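Local atomic coordinates of ABC transporter substrate-binding protein (Streptococcus pneumoniae, PDB entry 4OHN), a protein that binds histidine and probably hands it, or a related amino acid, to an ABC transporter for uptake into the cell. Residues F24-F28 with Q159-E163; L80-S86 with E206-S212; K103-V109 with G175-V181; G115-A119 with N197-V201. One frame throughout, in Å; residues are numbered along the deposited sequence.

Interaction 1: F24-F28 with Q159-E163; sequences FDSTF and QTFNE. With HIS (histidine), chain B.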
# COMPACT_ATOMS: atom_id res chain seq x y z
N PHE A 24 -5.43 -6.82 4.69
CA PHE A 24 -4.58 -5.63 4.79
C PHE A 24 -3.44 -5.85 5.76
O PHE A 24 -3.55 -6.60 6.70
CB PHE A 24 -5.41 -4.38 5.16
CG PHE A 24 -5.92 -4.36 6.59
CD1 PHE A 24 -6.83 -5.31 7.04
CD2 PHE A 24 -5.48 -3.40 7.46
CE1 PHE A 24 -7.27 -5.28 8.36
CE2 PHE A 24 -5.92 -3.39 8.78
CZ PHE A 24 -6.81 -4.33 9.22
N ASP A 25 -2.34 -5.15 5.50
CA ASP A 25 -1.22 -5.01 6.41
C ASP A 25 -1.64 -3.94 7.42
O ASP A 25 -1.76 -2.76 7.06
CB ASP A 25 0.00 -4.56 5.59
CG ASP A 25 1.21 -4.10 6.41
OD1 ASP A 25 1.17 -4.01 7.67
OD2 ASP A 25 2.23 -3.76 5.74
N SER A 26 -1.88 -4.33 8.67
CA SER A 26 -2.43 -3.41 9.66
C SER A 26 -1.42 -2.44 10.25
O SER A 26 -1.73 -1.76 11.21
CB SER A 26 -3.13 -4.18 10.77
OG SER A 26 -2.17 -4.93 11.47
N THR A 27 -0.24 -2.33 9.64
CA THR A 27 0.67 -1.24 9.94
C THR A 27 0.74 -0.19 8.84
O THR A 27 1.44 0.80 9.00
CB THR A 27 2.11 -1.72 10.20
OG1 THR A 27 2.73 -2.23 9.00
CG2 THR A 27 2.18 -2.77 11.26
N PHE A 28 0.05 -0.39 7.71
CA PHE A 28 0.32 0.45 6.54
C PHE A 28 -0.45 1.78 6.56
O PHE A 28 -1.51 1.94 5.95
CB PHE A 28 0.09 -0.32 5.24
CG PHE A 28 0.72 0.36 4.04
CD1 PHE A 28 2.08 0.29 3.84
CD2 PHE A 28 -0.04 1.08 3.15
CE1 PHE A 28 2.67 0.93 2.76
CE2 PHE A 28 0.55 1.72 2.07
CZ PHE A 28 1.92 1.65 1.88
N GLN A 159 9.10 -7.64 7.53
CA GLN A 159 7.68 -7.91 7.31
C GLN A 159 6.88 -6.61 7.21
O GLN A 159 5.97 -6.50 6.38
CB GLN A 159 7.10 -8.77 8.42
CG GLN A 159 5.75 -9.38 8.04
CD GLN A 159 4.98 -9.99 9.20
OE1 GLN A 159 4.20 -10.92 9.01
NE2 GLN A 159 5.20 -9.48 10.41
N THR A 160 7.22 -5.64 8.05
CA THR A 160 6.51 -4.36 8.15
C THR A 160 7.47 -3.19 8.01
O THR A 160 8.65 -3.26 8.39
CB THR A 160 5.78 -4.17 9.50
OG1 THR A 160 6.73 -3.98 10.57
CG2 THR A 160 4.87 -5.35 9.78
N PHE A 161 6.96 -2.08 7.50
CA PHE A 161 7.76 -0.86 7.45
C PHE A 161 8.07 -0.31 8.84
O PHE A 161 9.12 0.35 9.02
CB PHE A 161 7.06 0.18 6.57
CG PHE A 161 7.23 -0.07 5.10
CD1 PHE A 161 8.50 -0.11 4.53
CD2 PHE A 161 6.14 -0.25 4.28
CE1 PHE A 161 8.65 -0.30 3.17
CE2 PHE A 161 6.29 -0.45 2.93
CZ PHE A 161 7.54 -0.48 2.38
N ASN A 162 7.22 -0.55 9.83
CA ASN A 162 7.47 -0.00 11.15
C ASN A 162 8.77 -0.53 11.72
O ASN A 162 9.57 0.21 12.30
CB ASN A 162 6.32 -0.30 12.08
CG ASN A 162 5.04 0.27 11.58
OD1 ASN A 162 4.62 -0.06 10.48
ND2 ASN A 162 4.43 1.13 12.36
N GLU A 163 9.01 -1.82 11.57
CA GLU A 163 10.26 -2.40 12.02
C GLU A 163 11.43 -1.85 11.24
O GLU A 163 12.47 -1.54 11.80
CB GLU A 163 10.23 -3.92 11.91
CG GLU A 163 11.47 -4.55 12.51
CD GLU A 163 11.66 -6.01 12.17
OE1 GLU A 163 10.79 -6.62 11.50
OE2 GLU A 163 12.68 -6.57 12.62
N HIS B . 2.39 -0.38 -1.97
CA HIS B . 3.22 -1.52 -1.53
C HIS B . 2.65 -2.83 -2.03
O HIS B . 1.57 -2.82 -2.67
CB HIS B . 3.49 -1.52 -0.01
CG HIS B . 2.38 -1.99 0.88
ND1 HIS B . 2.64 -2.71 2.04
CD2 HIS B . 1.04 -1.78 0.88
CE1 HIS B . 1.51 -2.94 2.68
NE2 HIS B . 0.52 -2.38 2.00
OXT HIS B . 3.30 -3.87 -1.79
O HOH W 1 4.16 -1.90 6.72
O HOH W 2 1.59 1.65 11.72

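Interaction 2: L80-S86 with E206-S212; sequences LIWNGYS and EAFAVGS. With HIS (histidine), chain B; ACT (acetate ion), chain D.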
# COMPACT_ATOMS: atom_id res chain seq x y z
N LEU A 80 -10.53 -9.65 -1.04
CA LEU A 80 -9.88 -8.51 -1.65
C LEU A 80 -8.63 -8.18 -0.90
O LEU A 80 -8.54 -8.43 0.31
CB LEU A 80 -10.78 -7.28 -1.60
CG LEU A 80 -12.08 -7.32 -2.41
CD1 LEU A 80 -12.90 -6.11 -2.07
CD2 LEU A 80 -11.78 -7.35 -3.90
N ILE A 81 -7.66 -7.64 -1.61
CA ILE A 81 -6.50 -6.99 -1.02
C ILE A 81 -6.70 -5.48 -1.24
O ILE A 81 -6.78 -5.01 -2.37
CB ILE A 81 -5.18 -7.44 -1.66
CG1 ILE A 81 -5.00 -8.96 -1.56
CG2 ILE A 81 -4.00 -6.69 -1.03
CD1 ILE A 81 -3.87 -9.51 -2.40
N TRP A 82 -6.80 -4.73 -0.15
CA TRP A 82 -7.14 -3.30 -0.24
C TRP A 82 -6.41 -2.60 0.89
O TRP A 82 -6.85 -2.66 2.05
CB TRP A 82 -8.67 -3.10 -0.14
CG TRP A 82 -9.15 -1.75 -0.57
CD1 TRP A 82 -8.45 -0.58 -0.55
CD2 TRP A 82 -10.46 -1.43 -1.03
NE1 TRP A 82 -9.25 0.45 -1.01
CE2 TRP A 82 -10.49 -0.06 -1.30
CE3 TRP A 82 -11.61 -2.20 -1.29
CZ2 TRP A 82 -11.62 0.56 -1.82
CZ3 TRP A 82 -12.73 -1.57 -1.80
CH2 TRP A 82 -12.72 -0.22 -2.06
N ASN A 83 -5.27 -2.00 0.57
CA ASN A 83 -4.33 -1.48 1.56
C ASN A 83 -3.15 -0.84 0.86
O ASN A 83 -2.01 -1.30 0.96
CB ASN A 83 -3.84 -2.65 2.44
CG ASN A 83 -2.95 -2.24 3.60
OD1 ASN A 83 -1.81 -2.71 3.69
ND2 ASN A 83 -3.46 -1.42 4.50
N GLY A 84 -3.38 0.23 0.14
CA GLY A 84 -2.31 0.81 -0.66
C GLY A 84 -1.64 -0.24 -1.53
O GLY A 84 -0.40 -0.29 -1.61
N TYR A 85 -2.46 -1.04 -2.20
CA TYR A 85 -1.96 -2.16 -2.98
C TYR A 85 -1.58 -1.67 -4.38
O TYR A 85 -2.44 -1.31 -5.19
CB TYR A 85 -3.02 -3.26 -3.03
CG TYR A 85 -2.63 -4.59 -3.63
CD1 TYR A 85 -1.39 -5.18 -3.40
CD2 TYR A 85 -3.54 -5.31 -4.38
CE1 TYR A 85 -1.08 -6.43 -3.92
CE2 TYR A 85 -3.23 -6.54 -4.90
CZ TYR A 85 -2.00 -7.10 -4.68
OH TYR A 85 -1.75 -8.32 -5.22
N SER A 86 -0.29 -1.66 -4.68
CA SER A 86 0.21 -1.13 -5.95
C SER A 86 -0.12 -2.05 -7.11
O SER A 86 0.18 -3.26 -7.06
CB SER A 86 1.71 -0.92 -5.86
OG SER A 86 1.99 -0.02 -4.81
N GLU A 206 3.68 4.61 -9.24
CA GLU A 206 2.72 3.55 -9.05
C GLU A 206 1.31 4.17 -8.94
O GLU A 206 1.14 5.40 -8.79
CB GLU A 206 3.03 2.75 -7.77
CG GLU A 206 4.31 1.85 -7.81
CD GLU A 206 4.59 1.13 -6.49
OE1 GLU A 206 4.02 1.55 -5.48
OE2 GLU A 206 5.36 0.13 -6.48
N ALA A 207 0.32 3.31 -9.01
CA ALA A 207 -1.03 3.62 -8.59
C ALA A 207 -1.56 2.50 -7.71
O ALA A 207 -1.24 1.33 -7.91
CB ALA A 207 -1.94 3.84 -9.77
N PHE A 208 -2.37 2.89 -6.74
CA PHE A 208 -3.05 1.96 -5.87
C PHE A 208 -4.38 1.55 -6.49
O PHE A 208 -5.10 2.36 -7.08
CB PHE A 208 -3.37 2.61 -4.53
CG PHE A 208 -2.17 2.96 -3.66
CD1 PHE A 208 -0.97 2.28 -3.74
CD2 PHE A 208 -2.30 3.94 -2.69
CE1 PHE A 208 0.08 2.61 -2.91
CE2 PHE A 208 -1.25 4.26 -1.86
CZ PHE A 208 -0.06 3.60 -1.97
N ALA A 209 -4.72 0.27 -6.34
CA ALA A 209 -6.00 -0.25 -6.78
C ALA A 209 -6.38 -1.38 -5.83
O ALA A 209 -5.65 -1.73 -4.90
CB ALA A 209 -5.92 -0.74 -8.23
N VAL A 210 -7.55 -1.96 -6.06
CA VAL A 210 -8.07 -3.04 -5.23
C VAL A 210 -7.88 -4.36 -5.96
O VAL A 210 -8.26 -4.47 -7.12
CB VAL A 210 -9.56 -2.83 -4.91
CG1 VAL A 210 -10.04 -3.89 -3.94
CG2 VAL A 210 -9.78 -1.43 -4.34
N GLY A 211 -7.28 -5.33 -5.28
CA GLY A 211 -7.03 -6.63 -5.88
C GLY A 211 -8.07 -7.67 -5.53
O GLY A 211 -8.46 -7.77 -4.37
N SER A 212 -8.46 -8.46 -6.54
CA SER A 212 -9.39 -9.57 -6.37
C SER A 212 -8.88 -10.80 -7.09
O SER A 212 -7.98 -10.73 -7.91
CB SER A 212 -10.79 -9.24 -6.93
OG SER A 212 -10.83 -9.35 -8.35
N HIS B . 2.39 -0.38 -1.97
CA HIS B . 3.22 -1.52 -1.53
C HIS B . 2.65 -2.83 -2.03
O HIS B . 1.57 -2.82 -2.67
CB HIS B . 3.49 -1.52 -0.01
CG HIS B . 2.38 -1.99 0.88
ND1 HIS B . 2.64 -2.71 2.04
CD2 HIS B . 1.04 -1.78 0.88
CE1 HIS B . 1.51 -2.94 2.68
NE2 HIS B . 0.52 -2.38 2.00
OXT HIS B . 3.30 -3.87 -1.79
C ACT D . 0.94 -10.46 -5.29
O ACT D . 0.63 -9.44 -4.67
OXT ACT D . 2.13 -10.82 -5.14
CH3 ACT D . -0.04 -11.18 -6.16
O HOH W 3 -5.34 -0.87 -2.23

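Interaction 3: K103-V109 with G175-V181; sequences KNEQVLV and GLLIDRV. With HIS (histidine), chain B.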
# COMPACT_ATOMS: atom_id res chain seq x y z
N LYS A 103 -2.40 7.89 -6.91
CA LYS A 103 -1.02 7.71 -7.32
C LYS A 103 -0.13 7.50 -6.11
O LYS A 103 -0.45 7.90 -4.99
CB LYS A 103 -0.52 8.94 -8.10
CG LYS A 103 -1.38 9.27 -9.32
CD LYS A 103 -1.50 8.09 -10.26
CE LYS A 103 -2.36 8.42 -11.47
NZ LYS A 103 -2.30 7.35 -12.49
N ASN A 104 1.02 6.89 -6.34
CA ASN A 104 2.00 6.67 -5.29
C ASN A 104 3.37 6.61 -5.92
O ASN A 104 3.50 6.38 -7.13
CB ASN A 104 1.68 5.36 -4.57
CG ASN A 104 2.65 5.04 -3.45
OD1 ASN A 104 2.88 5.86 -2.52
ND2 ASN A 104 3.29 3.88 -3.57
N GLU A 105 4.40 6.86 -5.12
CA GLU A 105 5.78 6.77 -5.57
C GLU A 105 6.59 6.05 -4.53
O GLU A 105 6.29 6.13 -3.35
CB GLU A 105 6.38 8.15 -5.81
CG GLU A 105 5.68 8.97 -6.90
CD GLU A 105 4.37 9.60 -6.44
OE1 GLU A 105 4.33 10.21 -5.34
OE2 GLU A 105 3.37 9.51 -7.18
N GLN A 106 7.57 5.30 -4.98
CA GLN A 106 8.56 4.71 -4.09
C GLN A 106 9.66 5.73 -3.84
O GLN A 106 10.19 6.38 -4.76
CB GLN A 106 9.11 3.41 -4.68
CG GLN A 106 8.04 2.34 -4.91
CD GLN A 106 7.46 1.79 -3.62
OE1 GLN A 106 8.19 1.55 -2.65
NE2 GLN A 106 6.15 1.62 -3.59
N VAL A 107 9.97 5.92 -2.58
CA VAL A 107 11.00 6.88 -2.17
C VAL A 107 12.03 6.18 -1.30
O VAL A 107 11.80 5.10 -0.75
CB VAL A 107 10.41 8.08 -1.37
CG1 VAL A 107 9.55 8.99 -2.28
CG2 VAL A 107 9.62 7.63 -0.18
N LEU A 108 13.22 6.78 -1.22
CA LEU A 108 14.16 6.47 -0.18
C LEU A 108 13.99 7.41 0.98
O LEU A 108 13.74 8.62 0.81
CB LEU A 108 15.60 6.57 -0.66
CG LEU A 108 16.18 5.42 -1.47
CD1 LEU A 108 17.66 5.66 -1.71
CD2 LEU A 108 15.95 4.09 -0.75
N VAL A 109 14.13 6.84 2.17
CA VAL A 109 14.17 7.61 3.41
C VAL A 109 15.53 7.36 4.07
O VAL A 109 15.94 6.22 4.25
CB VAL A 109 13.02 7.25 4.37
CG1 VAL A 109 13.09 8.06 5.66
CG2 VAL A 109 11.67 7.50 3.69
N GLY A 175 19.34 3.44 4.50
CA GLY A 175 18.23 3.94 3.70
C GLY A 175 17.15 2.89 3.66
O GLY A 175 17.41 1.71 3.74
N LEU A 176 15.93 3.36 3.50
CA LEU A 176 14.75 2.50 3.43
C LEU A 176 13.94 2.86 2.18
O LEU A 176 13.58 4.02 1.98
CB LEU A 176 13.89 2.68 4.69
CG LEU A 176 12.55 1.94 4.71
CD1 LEU A 176 12.71 0.43 4.54
CD2 LEU A 176 11.83 2.27 6.04
N LEU A 177 13.70 1.85 1.35
CA LEU A 177 12.84 2.00 0.18
C LEU A 177 11.39 1.78 0.61
O LEU A 177 11.06 0.70 1.11
CB LEU A 177 13.26 0.99 -0.89
CG LEU A 177 12.56 1.08 -2.26
CD1 LEU A 177 12.83 2.43 -2.91
CD2 LEU A 177 13.03 -0.06 -3.15
N ILE A 178 10.54 2.76 0.43
CA ILE A 178 9.22 2.78 1.04
C ILE A 178 8.24 3.65 0.25
O ILE A 178 8.64 4.59 -0.44
CB ILE A 178 9.34 3.25 2.52
CG1 ILE A 178 8.00 3.22 3.26
CG2 ILE A 178 9.99 4.61 2.60
CD1 ILE A 178 8.14 3.43 4.77
N ASP A 179 6.96 3.36 0.34
CA ASP A 179 5.93 4.18 -0.27
C ASP A 179 5.93 5.60 0.29
O ASP A 179 5.96 5.80 1.50
CB ASP A 179 4.55 3.55 -0.03
CG ASP A 179 4.48 2.14 -0.50
OD1 ASP A 179 5.14 1.28 0.11
OD2 ASP A 179 3.76 1.88 -1.48
N ARG A 180 5.85 6.59 -0.60
CA ARG A 180 5.83 7.98 -0.18
C ARG A 180 4.63 8.28 0.71
O ARG A 180 4.75 9.01 1.68
CB ARG A 180 5.86 8.91 -1.39
CG ARG A 180 6.18 10.38 -1.05
CD ARG A 180 6.47 11.16 -2.34
NE ARG A 180 7.33 12.32 -2.13
CZ ARG A 180 7.97 12.96 -3.11
NH1 ARG A 180 7.86 12.54 -4.36
NH2 ARG A 180 8.73 14.01 -2.85
N VAL A 181 3.46 7.72 0.42
CA VAL A 181 2.29 8.03 1.25
C VAL A 181 2.51 7.59 2.68
O VAL A 181 2.11 8.26 3.62
CB VAL A 181 0.96 7.42 0.76
CG1 VAL A 181 0.62 7.94 -0.63
CG2 VAL A 181 0.97 5.89 0.82
N HIS B . 2.39 -0.38 -1.97
CA HIS B . 3.22 -1.52 -1.53
C HIS B . 2.65 -2.83 -2.03
O HIS B . 1.57 -2.82 -2.67
CB HIS B . 3.49 -1.52 -0.01
CG HIS B . 2.38 -1.99 0.88
ND1 HIS B . 2.64 -2.71 2.04
CD2 HIS B . 1.04 -1.78 0.88
CE1 HIS B . 1.51 -2.94 2.68
NE2 HIS B . 0.52 -2.38 2.00
OXT HIS B . 3.30 -3.87 -1.79
O HOH W 4 6.91 -0.47 -1.27

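Interaction 4: G115-A119 with N197-V201; sequences GITTA and NVFTV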
# COMPACT_ATOMS: atom_id res chain seq x y z
N GLY A 115 23.45 12.77 5.41
CA GLY A 115 23.76 13.61 4.27
C GLY A 115 23.42 13.01 2.92
O GLY A 115 23.81 13.57 1.91
N ILE A 116 22.67 11.90 2.91
CA ILE A 116 22.31 11.20 1.68
C ILE A 116 20.98 11.72 1.17
O ILE A 116 19.94 11.54 1.82
CB ILE A 116 22.18 9.68 1.92
CG1 ILE A 116 23.50 9.10 2.41
CG2 ILE A 116 21.74 8.98 0.63
CD1 ILE A 116 23.41 7.68 2.94
N THR A 117 21.00 12.36 0.01
CA THR A 117 19.79 12.90 -0.62
C THR A 117 19.65 12.42 -2.07
O THR A 117 18.84 12.93 -2.82
CB THR A 117 19.77 14.43 -0.61
OG1 THR A 117 20.87 14.94 -1.37
CG2 THR A 117 19.85 14.97 0.84
N THR A 118 20.47 11.45 -2.46
CA THR A 118 20.42 10.90 -3.81
C THR A 118 20.78 9.43 -3.75
O THR A 118 21.56 9.03 -2.90
CB THR A 118 21.38 11.67 -4.74
OG1 THR A 118 21.21 11.20 -6.08
CG2 THR A 118 22.82 11.49 -4.36
N ALA A 119 20.25 8.64 -4.67
CA ALA A 119 20.54 7.20 -4.73
C ALA A 119 22.03 6.95 -4.86
O ALA A 119 22.54 5.99 -4.28
CB ALA A 119 19.80 6.57 -5.89
N ASN A 197 15.38 12.63 5.41
CA ASN A 197 15.23 12.98 4.00
C ASN A 197 14.33 11.97 3.33
O ASN A 197 14.45 10.78 3.60
CB ASN A 197 16.58 12.99 3.30
CG ASN A 197 17.52 14.04 3.84
OD1 ASN A 197 17.11 15.17 4.13
ND2 ASN A 197 18.79 13.68 3.98
N VAL A 198 13.45 12.43 2.46
CA VAL A 198 12.51 11.58 1.73
C VAL A 198 12.58 12.01 0.28
O VAL A 198 12.29 13.17 -0.04
CB VAL A 198 11.06 11.79 2.26
CG1 VAL A 198 10.09 10.86 1.54
CG2 VAL A 198 10.98 11.58 3.79
N PHE A 199 12.99 11.11 -0.61
CA PHE A 199 13.19 11.52 -2.00
C PHE A 199 13.02 10.37 -2.97
O PHE A 199 13.33 9.22 -2.68
CB PHE A 199 14.59 12.15 -2.18
CG PHE A 199 15.72 11.29 -1.69
CD1 PHE A 199 16.09 11.29 -0.35
CD2 PHE A 199 16.42 10.48 -2.57
CE1 PHE A 199 17.11 10.49 0.11
CE2 PHE A 199 17.45 9.67 -2.10
CZ PHE A 199 17.80 9.69 -0.77
N THR A 200 12.51 10.68 -4.16
CA THR A 200 12.38 9.67 -5.20
C THR A 200 13.75 9.40 -5.81
O THR A 200 14.68 10.17 -5.71
CB THR A 200 11.34 10.07 -6.26
OG1 THR A 200 11.68 11.35 -6.77
CG2 THR A 200 9.90 10.11 -5.68
N VAL A 201 13.86 8.24 -6.46
CA VAL A 201 15.12 7.74 -6.99
C VAL A 201 14.97 7.22 -8.42
O VAL A 201 15.78 6.44 -8.92
CB VAL A 201 15.72 6.64 -6.08
CG1 VAL A 201 16.16 7.23 -4.73
CG2 VAL A 201 14.76 5.49 -5.90

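Interaction 1: F24-F28 with Q159-E163
Thr27 and Phe28 meet Thr160 and Phe161 in a partly buried, water-bridged contact between the two lobes, where the turn after strand 19-24 faces the start of helix 161-169 beside the bound histidine. No direct hydrogen bond joins the segments; two waters bridge them. One donates to Asp25 OD2 and to Thr27 OG1 and accepts from Phe161 N at 2.9 Å, so a helix N-terminal N-H is tied to the opposite lobe; the other donates to Thr27 O and accepts from Asn162 ND2, whose OD1 bonds to Tyr182. Asp25 OD2 also accepts from Gln130. Thr27 N donates to Asp25 OD1 (2.9 Å), an Asx turn, and Thr27 OG1 adds a second bond (2.7 Å) to the same oxygen from the same face of the carboxylate. With OG1 between backbone N and carbonyl carbon (chi1 69°), the hydroxyl can turn back to the aspartate while Thr27 OG1 lies 3.6 Å from Thr160 CB. Facing lobes closed over a ligand are the hallmark of extracellular solute-binding proteins, and Phe28 forms part of that pocket. The ligand imidazole lies over one face of its ring, ligand CD2 3.5 Å above the ring plane, over its centre. Phe161 comes to the ring's edge instead, near its plane, with Phe161 CE2 3.9 Å from Phe28 CE1. Thr160 N-caps helix 161-169, its OG1 accepting from Glu163 N at 3.3 Å (168°).

Interaction 2: L80-S86 with E206-S212
Phe208 swings its ring to the side of its own backbone N (chi1 -67°), which lays one face over Gly84, while Trp82, with CG anti to N (chi1 -165°), presents its indole to Val210. At the junction of the lobes in this family 3 solute-binding protein, where strand 206-212 runs between them, the segments form a short antiparallel ladder at Ile81/Gly211 and a separate single bridge between Ser86 and Phe208. Ile81 N donates to Gly211 O at 2.9 Å, with the return bond similar. Past a loop the register shifts by two, and Ala209 N donates to Tyr85 O at 3.0 Å. Val210 CG2 makes a CH-pi contact 3.4 Å from the centroid of the Trp82 six-membered ring; Gly84 CA does the same over Phe208, 3.5 Å from its centroid. A water links Asn83 N and Tyr85 N to Ala209 O. In the ligand site, Gly84 O and Ser86 OG accept from the histidine amino nitrogen, Ser86 OG also donating to Glu206 OE1 (2.7 Å) from above the carboxylate plane, and Asn83 OD1 accepts a hydrogen bond from ligand NE2 at 2.9 Å. Ser86 N points almost straight at ligand O, 3.0 Å away (176°).

Interaction 3: K103-V109 with G175-V181
Gln106 to Val109 and Leu176 to Asp179 pair as antiparallel strands whose axes lie 155° apart, Val107 with Ile178 and Val109 with Leu176 forming the hydrogen-bonded pairs, Gln106 with Asp179 and Leu108 with Leu177 the non-hydrogen-bonded ones. Where the second strand turns into helix 180-189, Arg180 N still donates to Glu105 O, 2.8 Å away. Val107, Val109, Leu176 and Ile178 share one face of the sheet, and the tightest apolar touch there is Val109 CG2 to Ile178 CG2, 3.5 Å. Arg180 stretches out from CG to NE and crosses Val107 at about a right angle, placing Val107 CG1 over one face of the guanidinium; Glu105 OE1 stays 4.3 Å from Arg180 NH1, beyond a salt bridge. The opposite face of the sheet carries Gln106, Leu108, Leu177 and Asp179. This pairing lies within the central sheet of the second lobe of the solute-binding fold and sets Asp179 at the C-terminal end of its strand, in the pocket. Asp179 OD2 accepts from the ligand amino nitrogen at 2.7 Å and, weakly, from Asn104 ND2 (2.9 Å) and Gln106 NE2 (3.2 Å). The Asn104 amide is only 16° from the Asp179 carboxylate plane, whereas that of Gln106 stands 82° from it. The stronger partner of both amide nitrogens is Glu206 OE1, and a water bridges Gln106 OE1 and Asp179 OD1. The weak amide bonds and the water may steady the Asp179 carboxylate, and with Glu206 close by the site is probably negative enough to favour a protonated amino group on the ligand.

Interaction 4: G115-A119 with N197-V201
Ile116 O is gripped by two donors: Asn197 ND2 across the contact, at 3.3 Å, and Thr110 OG1 of the neighbouring strand. The amide nitrogen comes from well above the carbonyl plane, 57° out of it, and the N-H...O angle is a bent 139°. The stronger partner of the same amide is Lys112, whose NZ donates to Asn197 OD1, which restrains its rotation; Thr117 CG2 packs 3.6 Å from Asn197 ND2. Beside this, the Phe199 ring packs with one face against the loop backbone. Its CG sits between backbone N and carbonyl carbon (chi1 54°), which turns that face to the peptide between Thr117 and Thr118. Thr117 C rides 3.5 Å above the ring plane, offset toward the rim, and Ile116 CG2 approaches Phe199 CZ at 4.2 Å. Farther along, Ala119 CB meets Val201 CG1 at 3.9 Å. The contact lies at the surface, its centre about 21 Å from the centre of the chain. It is plain packing of the connection between strands 102-111 and 127-130 over strand 196-200, which pairs with strand 102-111, in the alpha/beta second lobe of a family 3 solute-binding protein.

From the N terminus, residues 24-28 and 80-86 belong to the first lobe, and 103-109, 115-119, 159-163, 175-181 and 197-201 to the second; 206-212 then runs back to the first. Interaction 1 closes a loop from 24 to 163 and crosses all the others. Interaction 2 spans 80 to 212 and encloses interactions 3 and 4, which cross each other. Interactions 1, 2 and 3 converge on the histidine: Phe28 packs against Asp179 and Asn83, and Glu206 N to Asn104 O joins strands 206-212 and 102-111. Interaction 4 touches only interaction 3, through Leu108 N to Phe199 O, extending the second-lobe sheet away from the cleft.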